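Local coordinates for protein Phosphoglucosamine/phosphogalactosamine mutase (PDB 2F7L) that interconverts the 6-phosphates and 1-phosphates of glucosamine and galactosamine, a magnesium-dependent step toward the UDP-N-acetylated amino sugars, at residues V23-K28 / E131-I136; K28-F33 / I106-K111; S38-G43 / G59-V64; K84-D89 / K146-V151. One frame throughout, in Å; residues are numbered along the deposited sequence.

Contact 1: residues V23-K28 / E131-I136; sequences VLKLSK and ERFNTI
Lys28 on a turn of helix 20-34 and Phe133 in the irregular chain 131-136 bring the two backbones closest, their CA atoms 6.1 Å apart, whereas the CA atoms of Lys25 and Glu131 stand 8.2 Å apart. The aromatic ring carries most of the meeting. Lys28 CB sits almost straight above its centre in a CH-pi contact, 3.5 Å from the Phe133 centroid and 6° off the normal, so the root of the lysine, rather than its ammonium, does the main packing. Phe133 CG lies anti to its own carbonyl carbon (chi1 -57°), which turns the ring back toward the helix, and the opposite face rests over the backbone carbon of Glu131. At the far end Phe133 CZ approaches Lys25 CG at 4.0 Å. In the alpha/beta/alpha layering of domain I, this is where chain leaving helix 118-130 folds against helix 20-34, with Glu131 departing from helical geometry through a positive phi. Were an alanine to replace Phe133, the flank of Lys28 would probably lose its aromatic cover and a gap would open beside the helix. The second tie is electrostatic: a salt bridge of 2.8 Å links Lys25 NZ to Glu131 OE2, the nitrogen arriving nearly in line with the carboxylate C-O bond. Beyond the ring, Asn134 N donates to Thr32 OG1 on the same helix.

Contact 2: residues K28-F33 / I106-K111; sequences KAIGTF and IKVVDK
Ile30 is the first residue of 28-33 to reach the strand, and its CD1 methyl alone does the touching. CG1 leaves anti to the carbonyl carbon (chi1 -68°) and the chain then runs out extended, which delivers CD1 to two neighbours on one side of strand 103-109: Ile106 CG2 at 3.9 Å and Val108 CG1 at 4.1 Å. Both branched chains are crossed at a slant, with the methyl spanning the two-residue spacing between them. Thr32 takes no part in the meeting with the strand; its OG1 bonds to Lys28 O at 2.7 Å while Thr32 N meets that oxygen from the other side of the carbonyl plane, so one acceptor takes two donors. Phe33 closes the walk more loosely. Phe33 CE2 comes only to 4.5 Å from Asp110 OD1, an oblique approach, while Ile30 O lies in the ring plane at its edge. Helix 118-130 supplies further neighbours of that ring in Lys120, Glu123 and Ile124, and Lys120 also makes a long, weak ion pair with Asp110 OD1. Between Ile106 and Val108, Lys107 points away from the helix and forms salt bridges with Asp8, Asp243 and Asp245, the last two probably ligands of the magnesium ion. The arrangement is that of an alpha/beta/alpha domain, in which alternate residues of one strand feed the helix-covered core and, here, the probable metal site of a phosphohexose mutase.

Contact 3: residues S38-G43 / G59-V64; sequences SKILVG and GGLLSV
Val42 and Leu61 join the first strand and the helix of a beta-alpha-beta unit made of strand 39-44, helix 50-63 and strand 67-73. Their side chains reach toward each other tip to tip, with Val42 CG2 and Leu61 CD1 3.8 Å apart, and this is the tight part of the contact. On the leucine, CG stands anti to the carbonyl carbon (chi1 -63°) and CD1 continues the chain outward, which points that methyl at the strand. The same CD1 meets Ile40 less closely, at 4.5 Å from Ile40 CG2. Ile40 and Val42, two residues apart on the strand, thus both face one methyl from the helix, while Leu41 between them points away and packs on Tyr88. The other branch of the leucine, CD2, turns to helix 20-34, where it packs against Gly31. Val66 in the loop before strand 67-73 and Val68 within that strand also touch Leu61. No hydrogen bond crosses between 38-43 and 59-64, so their meeting is wholly one of hydrocarbon. The solvent side is looser: Gly59 is exposed, and Leu62 and Ser63 are only partly covered. Near the helix end a polar bond within the turn takes over, Ser63 OG donating to Gly60 O at 2.5 Å from a position tilted 26° from the carbonyl plane.

Contact 4: residues K84-D89 / K146-V151; sequences KTLGYD and KREDRV
The Tyr88 ring meets the Glu148 carboxylate at its edge, with OE2 lying in the ring plane and the two planes turned 81° apart. The Arg150 guanidinium is used on a face and on an edge: Leu86 CG sits 3.4 Å above its plane, offset toward the rim and nearest to Arg150 NH2, while Glu148 CD lies at its edge, in plane. Two side chains, Tyr88 and Arg150, thus bond to one acid. Tyr88 OH donates to Glu148 OE2 at 2.6 Å, reaching the anti side of that oxygen from somewhat outside the carboxylate plane. Within 146-151, Arg150 N gives Glu148 OE1 a bond of 2.8 Å, and the guanidinium adds a salt bridge whose hydrogen bonds are weak, such as Arg150 NH2 to Glu148 OE2 at 3.3 Å. The glutamate can serve all of these because CG lies anti to its backbone N (chi1 172°) and the chain then bends at chi2, which brings OE1 within reach of Arg150 N. Leu86 CD2 fills in beside the acid, 3.8 Å from Glu148 OE2. The contact joins the chain leaving helix 76-86, where Gly87 departs from helical geometry with positive phi, to the segment following edge strand 146-147. Tyr69, in strand 67-73, packs edge-to-face with Tyr88. With an alanine in place of Glu148, the buried Tyr88 hydroxyl would probably lose its acceptor and the guanidinium would be set free to turn. A buried carboxylate given an arginine and two further donors is likely to remain ionised.

In the fold
From the N terminus, helix 20-34 opens contacts 1 and 2 in turn and shares Lys28 between them. Contact 3 closes first, as the short return from strand 39-44 to helix 50-63. It lies within the longer loop closed by contact 2 at strand 103-109, which in turn lies within the one contact 1 closes after helix 118-130. Contact 4 opens after contact 3 has closed, and its return at 146-151 crosses both contact 1 and contact 2. Contacts 2, 3 and 4 reach the same mixed sheet. Lys39 O and Asp89 N probably hydrogen-bond between contacts 3 and 4, whereas contact 1, at the surface, joins helix 20-34 to the chain leaving helix 118-130.

Contact 1: residues V23-K28 / E131-I136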
loop_
_atom_site.group_PDB
_atom_site.type_symbol
_atom_site.label_atom_id
_atom_site.label_comp_id
_atom_site.label_asym_id
_atom_site.label_seq_id
_atom_site.Cartn_x
_atom_site.Cartn_y
_atom_site.Cartn_z
ATOM N N VAL A 23 -21.075 -4.302 10.033
ATOM C CA VAL A 23 -20.432 -5.262 9.160
ATOM C C VAL A 23 -21.469 -6.266 8.668
ATOM O O VAL A 23 -21.420 -6.736 7.538
ATOM C CB VAL A 23 -19.283 -5.988 9.899
ATOM C CG1 VAL A 23 -18.740 -7.155 9.042
ATOM C CG2 VAL A 23 -18.169 -4.987 10.231
ATOM N N LEU A 24 -22.428 -6.604 9.504
ATOM C CA LEU A 24 -23.428 -7.539 9.039
ATOM C C LEU A 24 -24.188 -6.950 7.834
ATOM O O LEU A 24 -24.431 -7.655 6.839
ATOM C CB LEU A 24 -24.412 -7.906 10.160
ATOM C CG LEU A 24 -25.592 -8.762 9.672
ATOM C CD1 LEU A 24 -25.077 -10.054 9.049
ATOM C CD2 LEU A 24 -26.534 -9.040 10.816
ATOM N N LYS A 25 -24.554 -5.670 7.917
ATOM C CA LYS A 25 -25.289 -5.022 6.830
ATOM C C LYS A 25 -24.414 -4.838 5.591
ATOM O O LYS A 25 -24.846 -5.110 4.452
ATOM C CB LYS A 25 -25.825 -3.667 7.300
ATOM C CG LYS A 25 -27.000 -3.110 6.502
ATOM C CD LYS A 25 -27.776 -2.168 7.394
ATOM C CE LYS A 25 -28.059 -0.853 6.703
ATOM N NZ LYS A 25 -28.899 0.063 7.527
ATOM N N LEU A 26 -23.188 -4.379 5.834
ATOM C CA LEU A 26 -22.213 -4.158 4.782
ATOM C C LEU A 26 -21.963 -5.462 4.000
ATOM O O LEU A 26 -21.644 -5.422 2.819
ATOM C CB LEU A 26 -20.921 -3.634 5.413
ATOM C CG LEU A 26 -19.862 -2.898 4.578
ATOM C CD1 LEU A 26 -18.642 -3.766 4.438
ATOM C CD2 LEU A 26 -20.413 -2.509 3.206
ATOM N N SER A 27 -22.145 -6.606 4.668
ATOM C CA SER A 27 -21.961 -7.943 4.095
ATOM C C SER A 27 -23.087 -8.428 3.196
ATOM O O SER A 27 -22.854 -9.226 2.292
ATOM C CB SER A 27 -21.800 -8.969 5.208
ATOM O OG SER A 27 -20.576 -8.770 5.877
ATOM N N LYS A 28 -24.314 -7.997 3.488
ATOM C CA LYS A 28 -25.469 -8.372 2.681
ATOM C C LYS A 28 -25.338 -7.543 1.402
ATOM O O LYS A 28 -25.692 -7.988 0.301
ATOM C CB LYS A 28 -26.785 -7.972 3.358
ATOM C CG LYS A 28 -26.891 -8.184 4.846
ATOM C CD LYS A 28 -27.571 -9.480 5.179
ATOM C CE LYS A 28 -28.597 -9.277 6.270
ATOM N NZ LYS A 28 -29.843 -8.638 5.787
ATOM N N GLU A 131 -31.071 -0.901 1.391
ATOM C CA GLU A 131 -31.245 -2.266 1.875
ATOM C C GLU A 131 -31.850 -3.228 0.844
ATOM O O GLU A 131 -32.645 -4.092 1.201
ATOM C CB GLU A 131 -32.088 -2.277 3.169
ATOM C CG GLU A 131 -31.732 -1.134 4.100
ATOM C CD GLU A 131 -32.014 -1.416 5.574
ATOM O OE1 GLU A 131 -33.124 -1.864 5.896
ATOM O OE2 GLU A 131 -31.124 -1.164 6.421
ATOM N N ARG A 132 -31.490 -3.077 -0.428
ATOM C CA ARG A 132 -31.987 -3.998 -1.466
ATOM C C ARG A 132 -31.046 -5.213 -1.435
ATOM O O ARG A 132 -30.015 -5.225 -2.092
ATOM C CB ARG A 132 -31.936 -3.365 -2.865
ATOM C CG ARG A 132 -32.775 -2.131 -3.047
ATOM C CD ARG A 132 -32.946 -1.788 -4.529
ATOM N NE ARG A 132 -31.677 -1.711 -5.263
ATOM C CZ ARG A 132 -30.756 -0.753 -5.136
ATOM N NH1 ARG A 132 -30.921 0.259 -4.302
ATOM N NH2 ARG A 132 -29.648 -0.820 -5.848
ATOM N N PHE A 133 -31.402 -6.233 -0.673
ATOM C CA PHE A 133 -30.543 -7.391 -0.548
ATOM C C PHE A 133 -31.047 -8.692 -1.154
ATOM O O PHE A 133 -32.173 -9.089 -0.921
ATOM C CB PHE A 133 -30.254 -7.637 0.930
ATOM C CG PHE A 133 -29.644 -6.471 1.634
ATOM C CD1 PHE A 133 -28.628 -5.725 1.031
ATOM C CD2 PHE A 133 -30.033 -6.155 2.933
ATOM C CE1 PHE A 133 -28.008 -4.688 1.716
ATOM C CE2 PHE A 133 -29.427 -5.124 3.626
ATOM C CZ PHE A 133 -28.408 -4.387 3.021
ATOM N N ASN A 134 -30.207 -9.381 -1.912
ATOM C CA ASN A 134 -30.644 -10.654 -2.457
ATOM C C ASN A 134 -30.798 -11.659 -1.341
ATOM O O ASN A 134 -30.104 -12.673 -1.333
ATOM C CB ASN A 134 -29.644 -11.206 -3.460
ATOM C CG ASN A 134 -29.598 -10.391 -4.706
ATOM O OD1 ASN A 134 -30.593 -9.751 -5.062
ATOM N ND2 ASN A 134 -28.457 -10.411 -5.400
ATOM N N THR A 135 -31.684 -11.380 -0.389
ATOM C CA THR A 135 -31.914 -12.312 0.708
ATOM C C THR A 135 -32.567 -13.512 0.052
ATOM O O THR A 135 -33.494 -13.369 -0.744
ATOM C CB THR A 135 -32.836 -11.704 1.776
ATOM O OG1 THR A 135 -32.160 -10.623 2.420
ATOM C CG2 THR A 135 -33.179 -12.715 2.834
ATOM N N ILE A 136 -32.068 -14.696 0.369
ATOM C CA ILE A 136 -32.588 -15.901 -0.250
ATOM C C ILE A 136 -33.556 -16.698 0.616
ATOM O O ILE A 136 -33.594 -16.544 1.845
ATOM C CB ILE A 136 -31.418 -16.820 -0.681
ATOM C CG1 ILE A 136 -30.651 -17.303 0.565
ATOM C CG2 ILE A 136 -30.480 -16.051 -1.612
ATOM C CD1 ILE A 136 -29.793 -18.526 0.348
#

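Contact 2: residues K28-F33 / I106-K111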
loop_
_atom_site.group_PDB
_atom_site.type_symbol
_atom_site.label_atom_id
_atom_site.label_comp_id
_atom_site.label_asym_id
_atom_site.label_seq_id
_atom_site.Cartn_x
_atom_site.Cartn_y
_atom_site.Cartn_z
ATOM N N LYS A 28 -24.314 -7.997 3.488
ATOM C CA LYS A 28 -25.469 -8.372 2.681
ATOM C C LYS A 28 -25.338 -7.543 1.402
ATOM O O LYS A 28 -25.692 -7.988 0.301
ATOM C CB LYS A 28 -26.785 -7.972 3.358
ATOM C CG LYS A 28 -26.891 -8.184 4.846
ATOM C CD LYS A 28 -27.571 -9.480 5.179
ATOM C CE LYS A 28 -28.597 -9.277 6.270
ATOM N NZ LYS A 28 -29.843 -8.638 5.787
ATOM N N ALA A 29 -24.849 -6.318 1.571
ATOM C CA ALA A 29 -24.667 -5.408 0.451
ATOM C C ALA A 29 -23.584 -5.945 -0.473
ATOM O O ALA A 29 -23.798 -6.052 -1.675
ATOM C CB ALA A 29 -24.293 -4.010 0.959
ATOM N N ILE A 30 -22.430 -6.297 0.095
ATOM C CA ILE A 30 -21.325 -6.823 -0.695
ATOM C C ILE A 30 -21.766 -8.099 -1.381
ATOM O O ILE A 30 -21.482 -8.310 -2.559
ATOM C CB ILE A 30 -20.082 -7.116 0.178
ATOM C CG1 ILE A 30 -19.485 -5.797 0.690
ATOM C CG2 ILE A 30 -19.028 -7.867 -0.639
ATOM C CD1 ILE A 30 -18.489 -5.959 1.848
ATOM N N GLY A 31 -22.483 -8.938 -0.647
ATOM C CA GLY A 31 -22.948 -10.181 -1.209
ATOM C C GLY A 31 -23.974 -9.955 -2.302
ATOM O O GLY A 31 -23.956 -10.627 -3.349
ATOM N N THR A 32 -24.881 -9.016 -2.071
ATOM C CA THR A 32 -25.882 -8.744 -3.066
ATOM C C THR A 32 -25.183 -8.205 -4.312
ATOM O O THR A 32 -25.576 -8.507 -5.438
ATOM C CB THR A 32 -26.899 -7.729 -2.553
ATOM O OG1 THR A 32 -27.652 -8.310 -1.481
ATOM C CG2 THR A 32 -27.821 -7.319 -3.663
ATOM N N PHE A 33 -24.135 -7.419 -4.103
ATOM C CA PHE A 33 -23.359 -6.831 -5.185
ATOM C C PHE A 33 -22.671 -7.865 -6.090
ATOM O O PHE A 33 -22.606 -7.704 -7.308
ATOM C CB PHE A 33 -22.308 -5.918 -4.583
ATOM C CG PHE A 33 -21.247 -5.505 -5.545
ATOM C CD1 PHE A 33 -21.497 -4.519 -6.493
ATOM C CD2 PHE A 33 -19.975 -6.085 -5.486
ATOM C CE1 PHE A 33 -20.500 -4.107 -7.369
ATOM C CE2 PHE A 33 -18.961 -5.676 -6.367
ATOM C CZ PHE A 33 -19.228 -4.686 -7.307
ATOM N N ILE A 106 -13.215 -3.174 6.423
ATOM C CA ILE A 106 -13.563 -4.089 5.376
ATOM C C ILE A 106 -13.029 -3.620 4.065
ATOM O O ILE A 106 -13.290 -2.498 3.664
ATOM C CB ILE A 106 -15.076 -4.199 5.226
ATOM C CG1 ILE A 106 -15.708 -4.674 6.536
ATOM C CG2 ILE A 106 -15.409 -5.137 4.088
ATOM C CD1 ILE A 106 -15.442 -6.118 6.850
ATOM N N LYS A 107 -12.252 -4.466 3.403
ATOM C CA LYS A 107 -11.735 -4.161 2.073
ATOM C C LYS A 107 -12.491 -5.146 1.175
ATOM O O LYS A 107 -12.821 -6.266 1.594
ATOM C CB LYS A 107 -10.234 -4.440 1.977
ATOM C CG LYS A 107 -9.343 -3.217 2.143
ATOM C CD LYS A 107 -7.870 -3.564 1.947
ATOM C CE LYS A 107 -6.948 -2.391 2.321
ATOM N NZ LYS A 107 -5.470 -2.740 2.442
ATOM N N VAL A 108 -12.820 -4.737 -0.036
ATOM C CA VAL A 108 -13.484 -5.684 -0.910
ATOM C C VAL A 108 -12.754 -5.701 -2.238
ATOM O O VAL A 108 -12.608 -4.674 -2.892
ATOM C CB VAL A 108 -15.029 -5.381 -1.061
ATOM C CG1 VAL A 108 -15.400 -4.168 -0.243
ATOM C CG2 VAL A 108 -15.428 -5.261 -2.506
ATOM N N VAL A 109 -12.251 -6.880 -2.593
ATOM C CA VAL A 109 -11.527 -7.052 -3.834
ATOM C C VAL A 109 -12.371 -7.695 -4.917
ATOM O O VAL A 109 -12.994 -8.728 -4.711
ATOM C CB VAL A 109 -10.231 -7.864 -3.619
ATOM C CG1 VAL A 109 -10.244 -8.497 -2.262
ATOM C CG2 VAL A 109 -10.069 -8.907 -4.705
ATOM N N ASP A 110 -12.378 -7.053 -6.077
ATOM C CA ASP A 110 -13.134 -7.524 -7.230
ATOM C C ASP A 110 -12.489 -8.690 -7.980
ATOM O O ASP A 110 -11.404 -9.158 -7.639
ATOM C CB ASP A 110 -13.379 -6.371 -8.205
ATOM C CG ASP A 110 -14.366 -6.734 -9.288
ATOM O OD1 ASP A 110 -15.559 -6.886 -8.988
ATOM O OD2 ASP A 110 -13.943 -6.883 -10.451
ATOM N N LYS A 111 -13.199 -9.141 -9.009
ATOM C CA LYS A 111 -12.827 -10.269 -9.871
ATOM C C LYS A 111 -11.382 -10.293 -10.350
ATOM O O LYS A 111 -10.799 -11.357 -10.495
ATOM C CB LYS A 111 -13.771 -10.275 -11.074
ATOM C CG LYS A 111 -13.626 -11.421 -12.032
ATOM C CD LYS A 111 -14.827 -11.509 -13.013
ATOM C CE LYS A 111 -14.773 -10.503 -14.184
ATOM N NZ LYS A 111 -15.007 -9.087 -13.811
#

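Contact 3: residues S38-G43 / G59-V64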
loop_
_atom_site.group_PDB
_atom_site.type_symbol
_atom_site.label_atom_id
_atom_site.label_comp_id
_atom_site.label_asym_id
_atom_site.label_seq_id
_atom_site.Cartn_x
_atom_site.Cartn_y
_atom_site.Cartn_z
ATOM N N SER A 38 -22.031 -16.611 -6.221
ATOM C CA SER A 38 -20.713 -16.121 -6.544
ATOM C C SER A 38 -19.758 -16.719 -5.509
ATOM O O SER A 38 -20.114 -16.901 -4.325
ATOM C CB SER A 38 -20.676 -14.597 -6.509
ATOM O OG SER A 38 -21.053 -14.122 -5.241
ATOM N N LYS A 39 -18.555 -17.051 -5.963
ATOM C CA LYS A 39 -17.557 -17.653 -5.096
ATOM C C LYS A 39 -16.699 -16.567 -4.500
ATOM O O LYS A 39 -15.942 -15.922 -5.219
ATOM C CB LYS A 39 -16.723 -18.639 -5.909
ATOM C CG LYS A 39 -17.500 -19.865 -6.344
ATOM C CD LYS A 39 -16.747 -20.611 -7.400
ATOM C CE LYS A 39 -17.310 -22.000 -7.576
ATOM N NZ LYS A 39 -18.796 -21.944 -7.587
ATOM N N ILE A 40 -16.824 -16.368 -3.188
ATOM C CA ILE A 40 -16.087 -15.299 -2.509
ATOM C C ILE A 40 -15.131 -15.751 -1.442
ATOM O O ILE A 40 -15.511 -16.444 -0.509
ATOM C CB ILE A 40 -17.050 -14.255 -1.857
ATOM C CG1 ILE A 40 -17.973 -13.632 -2.908
ATOM C CG2 ILE A 40 -16.241 -13.170 -1.179
ATOM C CD1 ILE A 40 -17.256 -12.914 -4.010
ATOM N N LEU A 41 -13.886 -15.318 -1.559
ATOM C CA LEU A 41 -12.860 -15.695 -0.595
ATOM C C LEU A 41 -12.781 -14.670 0.550
ATOM O O LEU A 41 -12.646 -13.471 0.308
ATOM C CB LEU A 41 -11.519 -15.778 -1.322
ATOM C CG LEU A 41 -10.363 -16.619 -0.779
ATOM C CD1 LEU A 41 -9.098 -15.793 -0.848
ATOM C CD2 LEU A 41 -10.612 -17.066 0.645
ATOM N N VAL A 42 -12.856 -15.139 1.789
ATOM C CA VAL A 42 -12.783 -14.253 2.953
ATOM C C VAL A 42 -11.505 -14.503 3.744
ATOM O O VAL A 42 -11.230 -15.631 4.120
ATOM C CB VAL A 42 -13.983 -14.470 3.905
ATOM C CG1 VAL A 42 -13.870 -13.544 5.093
ATOM C CG2 VAL A 42 -15.295 -14.243 3.161
ATOM N N GLY A 43 -10.726 -13.456 3.999
ATOM C CA GLY A 43 -9.479 -13.617 4.747
ATOM C C GLY A 43 -9.292 -12.478 5.732
ATOM O O GLY A 43 -10.117 -11.569 5.749
ATOM N N GLY A 59 -21.563 -15.039 7.878
ATOM C CA GLY A 59 -22.981 -15.150 8.149
ATOM C C GLY A 59 -23.720 -14.220 7.196
ATOM O O GLY A 59 -24.728 -14.600 6.613
ATOM N N GLY A 60 -23.202 -13.010 7.014
ATOM C CA GLY A 60 -23.833 -12.057 6.115
ATOM C C GLY A 60 -23.886 -12.488 4.657
ATOM O O GLY A 60 -24.915 -12.327 3.982
ATOM N N LEU A 61 -22.786 -13.043 4.158
ATOM C CA LEU A 61 -22.741 -13.485 2.770
ATOM C C LEU A 61 -23.658 -14.709 2.497
ATOM O O LEU A 61 -24.215 -14.862 1.401
ATOM C CB LEU A 61 -21.290 -13.780 2.392
ATOM C CG LEU A 61 -20.330 -12.576 2.442
ATOM C CD1 LEU A 61 -18.856 -13.032 2.448
ATOM C CD2 LEU A 61 -20.634 -11.647 1.252
ATOM N N LEU A 62 -23.822 -15.589 3.484
ATOM C CA LEU A 62 -24.696 -16.740 3.284
ATOM C C LEU A 62 -26.141 -16.227 3.133
ATOM O O LEU A 62 -26.854 -16.612 2.205
ATOM C CB LEU A 62 -24.565 -17.737 4.452
ATOM C CG LEU A 62 -23.190 -18.420 4.604
ATOM C CD1 LEU A 62 -23.137 -19.222 5.877
ATOM C CD2 LEU A 62 -22.889 -19.319 3.410
ATOM N N SER A 63 -26.562 -15.321 4.009
ATOM C CA SER A 63 -27.924 -14.786 3.932
ATOM C C SER A 63 -28.278 -14.288 2.530
ATOM O O SER A 63 -29.454 -14.212 2.162
ATOM C CB SER A 63 -28.131 -13.652 4.953
ATOM O OG SER A 63 -27.364 -12.495 4.630
ATOM N N VAL A 64 -27.278 -13.945 1.738
ATOM C CA VAL A 64 -27.592 -13.480 0.409
ATOM C C VAL A 64 -27.141 -14.434 -0.702
ATOM O O VAL A 64 -26.910 -14.022 -1.860
ATOM C CB VAL A 64 -27.049 -12.067 0.194
ATOM C CG1 VAL A 64 -27.819 -11.115 1.085
ATOM C CG2 VAL A 64 -25.561 -12.004 0.517
#

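Contact 4: residues K84-D89 / K146-V151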
loop_
_atom_site.group_PDB
_atom_site.type_symbol
_atom_site.label_atom_id
_atom_site.label_comp_id
_atom_site.label_asym_id
_atom_site.label_seq_id
_atom_site.Cartn_x
_atom_site.Cartn_y
_atom_site.Cartn_z
ATOM N N LYS A 84 -7.329 -13.465 -7.486
ATOM C CA LYS A 84 -6.844 -13.208 -8.834
ATOM C C LYS A 84 -6.560 -14.496 -9.627
ATOM O O LYS A 84 -7.020 -14.658 -10.749
ATOM C CB LYS A 84 -5.557 -12.370 -8.773
ATOM C CG LYS A 84 -4.886 -12.129 -10.109
ATOM C CD LYS A 84 -3.550 -11.418 -9.935
ATOM C CE LYS A 84 -2.663 -11.543 -11.168
ATOM N NZ LYS A 84 -3.276 -10.930 -12.384
ATOM N N THR A 85 -5.823 -15.429 -9.047
ATOM C CA THR A 85 -5.468 -16.607 -9.809
ATOM C C THR A 85 -6.133 -17.915 -9.418
ATOM O O THR A 85 -5.955 -18.930 -10.106
ATOM C CB THR A 85 -3.945 -16.845 -9.755
ATOM O OG1 THR A 85 -3.616 -17.507 -8.528
ATOM C CG2 THR A 85 -3.168 -15.510 -9.815
ATOM N N LEU A 86 -6.891 -17.917 -8.326
ATOM C CA LEU A 86 -7.510 -19.153 -7.887
ATOM C C LEU A 86 -8.939 -19.361 -8.358
ATOM O O LEU A 86 -9.560 -20.364 -8.026
ATOM C CB LEU A 86 -7.400 -19.253 -6.365
ATOM C CG LEU A 86 -6.484 -20.366 -5.833
ATOM C CD1 LEU A 86 -5.362 -20.637 -6.767
ATOM C CD2 LEU A 86 -5.955 -19.985 -4.476
ATOM N N GLY A 87 -9.450 -18.415 -9.141
ATOM C CA GLY A 87 -10.802 -18.519 -9.681
ATOM C C GLY A 87 -11.948 -17.805 -8.980
ATOM O O GLY A 87 -13.070 -17.850 -9.442
ATOM N N TYR A 88 -11.695 -17.129 -7.870
ATOM C CA TYR A 88 -12.782 -16.469 -7.157
ATOM C C TYR A 88 -13.472 -15.334 -7.894
ATOM O O TYR A 88 -12.918 -14.732 -8.802
ATOM C CB TYR A 88 -12.275 -15.988 -5.807
ATOM C CG TYR A 88 -11.964 -17.147 -4.892
ATOM C CD1 TYR A 88 -12.987 -17.836 -4.230
ATOM C CD2 TYR A 88 -10.646 -17.574 -4.705
ATOM C CE1 TYR A 88 -12.710 -18.911 -3.415
ATOM C CE2 TYR A 88 -10.353 -18.652 -3.889
ATOM C CZ TYR A 88 -11.392 -19.320 -3.249
ATOM O OH TYR A 88 -11.100 -20.418 -2.487
ATOM N N ASP A 89 -14.698 -15.047 -7.487
ATOM C CA ASP A 89 -15.470 -13.981 -8.094
ATOM C C ASP A 89 -15.153 -12.644 -7.423
ATOM O O ASP A 89 -15.624 -11.591 -7.865
ATOM C CB ASP A 89 -16.950 -14.301 -7.959
ATOM C CG ASP A 89 -17.397 -15.332 -8.953
ATOM O OD1 ASP A 89 -17.314 -15.026 -10.159
ATOM O OD2 ASP A 89 -17.826 -16.437 -8.547
ATOM N N LYS A 146 -16.786 -23.140 3.007
ATOM C CA LYS A 146 -15.702 -24.044 2.710
ATOM C C LYS A 146 -14.358 -23.439 3.139
ATOM O O LYS A 146 -14.254 -22.245 3.387
ATOM C CB LYS A 146 -15.704 -24.339 1.207
ATOM C CG LYS A 146 -16.970 -25.060 0.693
ATOM C CD LYS A 146 -16.985 -25.154 -0.843
ATOM C CE LYS A 146 -18.123 -26.031 -1.403
ATOM N NZ LYS A 146 -19.526 -25.614 -1.087
ATOM N N ARG A 147 -13.335 -24.273 3.265
ATOM C CA ARG A 147 -12.022 -23.784 3.630
ATOM C C ARG A 147 -11.173 -23.659 2.367
ATOM O O ARG A 147 -11.340 -24.418 1.414
ATOM C CB ARG A 147 -11.342 -24.732 4.628
ATOM C CG ARG A 147 -11.904 -24.643 6.046
ATOM C CD ARG A 147 -11.800 -25.973 6.819
ATOM N NE ARG A 147 -12.403 -27.098 6.087
ATOM C CZ ARG A 147 -12.485 -28.351 6.537
ATOM N NH1 ARG A 147 -12.009 -28.668 7.740
ATOM N NH2 ARG A 147 -13.026 -29.291 5.772
ATOM N N GLU A 148 -10.271 -22.680 2.385
ATOM C CA GLU A 148 -9.337 -22.386 1.303
ATOM C C GLU A 148 -7.904 -22.388 1.862
ATOM O O GLU A 148 -7.452 -21.398 2.474
ATOM C CB GLU A 148 -9.658 -21.026 0.707
ATOM C CG GLU A 148 -8.629 -20.565 -0.285
ATOM C CD GLU A 148 -8.272 -21.642 -1.283
ATOM O OE1 GLU A 148 -7.492 -22.545 -0.936
ATOM O OE2 GLU A 148 -8.777 -21.592 -2.416
ATOM N N ASP A 149 -7.183 -23.493 1.646
ATOM C CA ASP A 149 -5.820 -23.619 2.172
ATOM C C ASP A 149 -4.696 -23.341 1.211
ATOM O O ASP A 149 -3.586 -23.712 1.494
ATOM C CB ASP A 149 -5.578 -25.019 2.744
ATOM C CG ASP A 149 -6.391 -25.303 3.988
ATOM O OD1 ASP A 149 -6.458 -26.489 4.397
ATOM O OD2 ASP A 149 -6.957 -24.343 4.566
ATOM N N ARG A 150 -4.939 -22.693 0.090
ATOM C CA ARG A 150 -3.843 -22.467 -0.845
ATOM C C ARG A 150 -3.310 -21.059 -0.901
ATOM O O ARG A 150 -2.295 -20.830 -1.549
ATOM C CB ARG A 150 -4.270 -22.842 -2.255
ATOM C CG ARG A 150 -4.780 -24.245 -2.377
ATOM C CD ARG A 150 -5.374 -24.484 -3.731
ATOM N NE ARG A 150 -6.626 -23.773 -3.952
ATOM C CZ ARG A 150 -7.257 -23.793 -5.120
ATOM N NH1 ARG A 150 -6.725 -24.484 -6.114
ATOM N NH2 ARG A 150 -8.390 -23.126 -5.319
ATOM N N VAL A 151 -3.968 -20.123 -0.222
ATOM C CA VAL A 151 -3.561 -18.725 -0.283
ATOM C C VAL A 151 -2.080 -18.380 0.017
ATOM O O VAL A 151 -1.399 -17.826 -0.850
ATOM C CB VAL A 151 -4.573 -17.842 0.530
ATOM C CG1 VAL A 151 -5.341 -18.714 1.482
ATOM C CG2 VAL A 151 -3.870 -16.722 1.245
#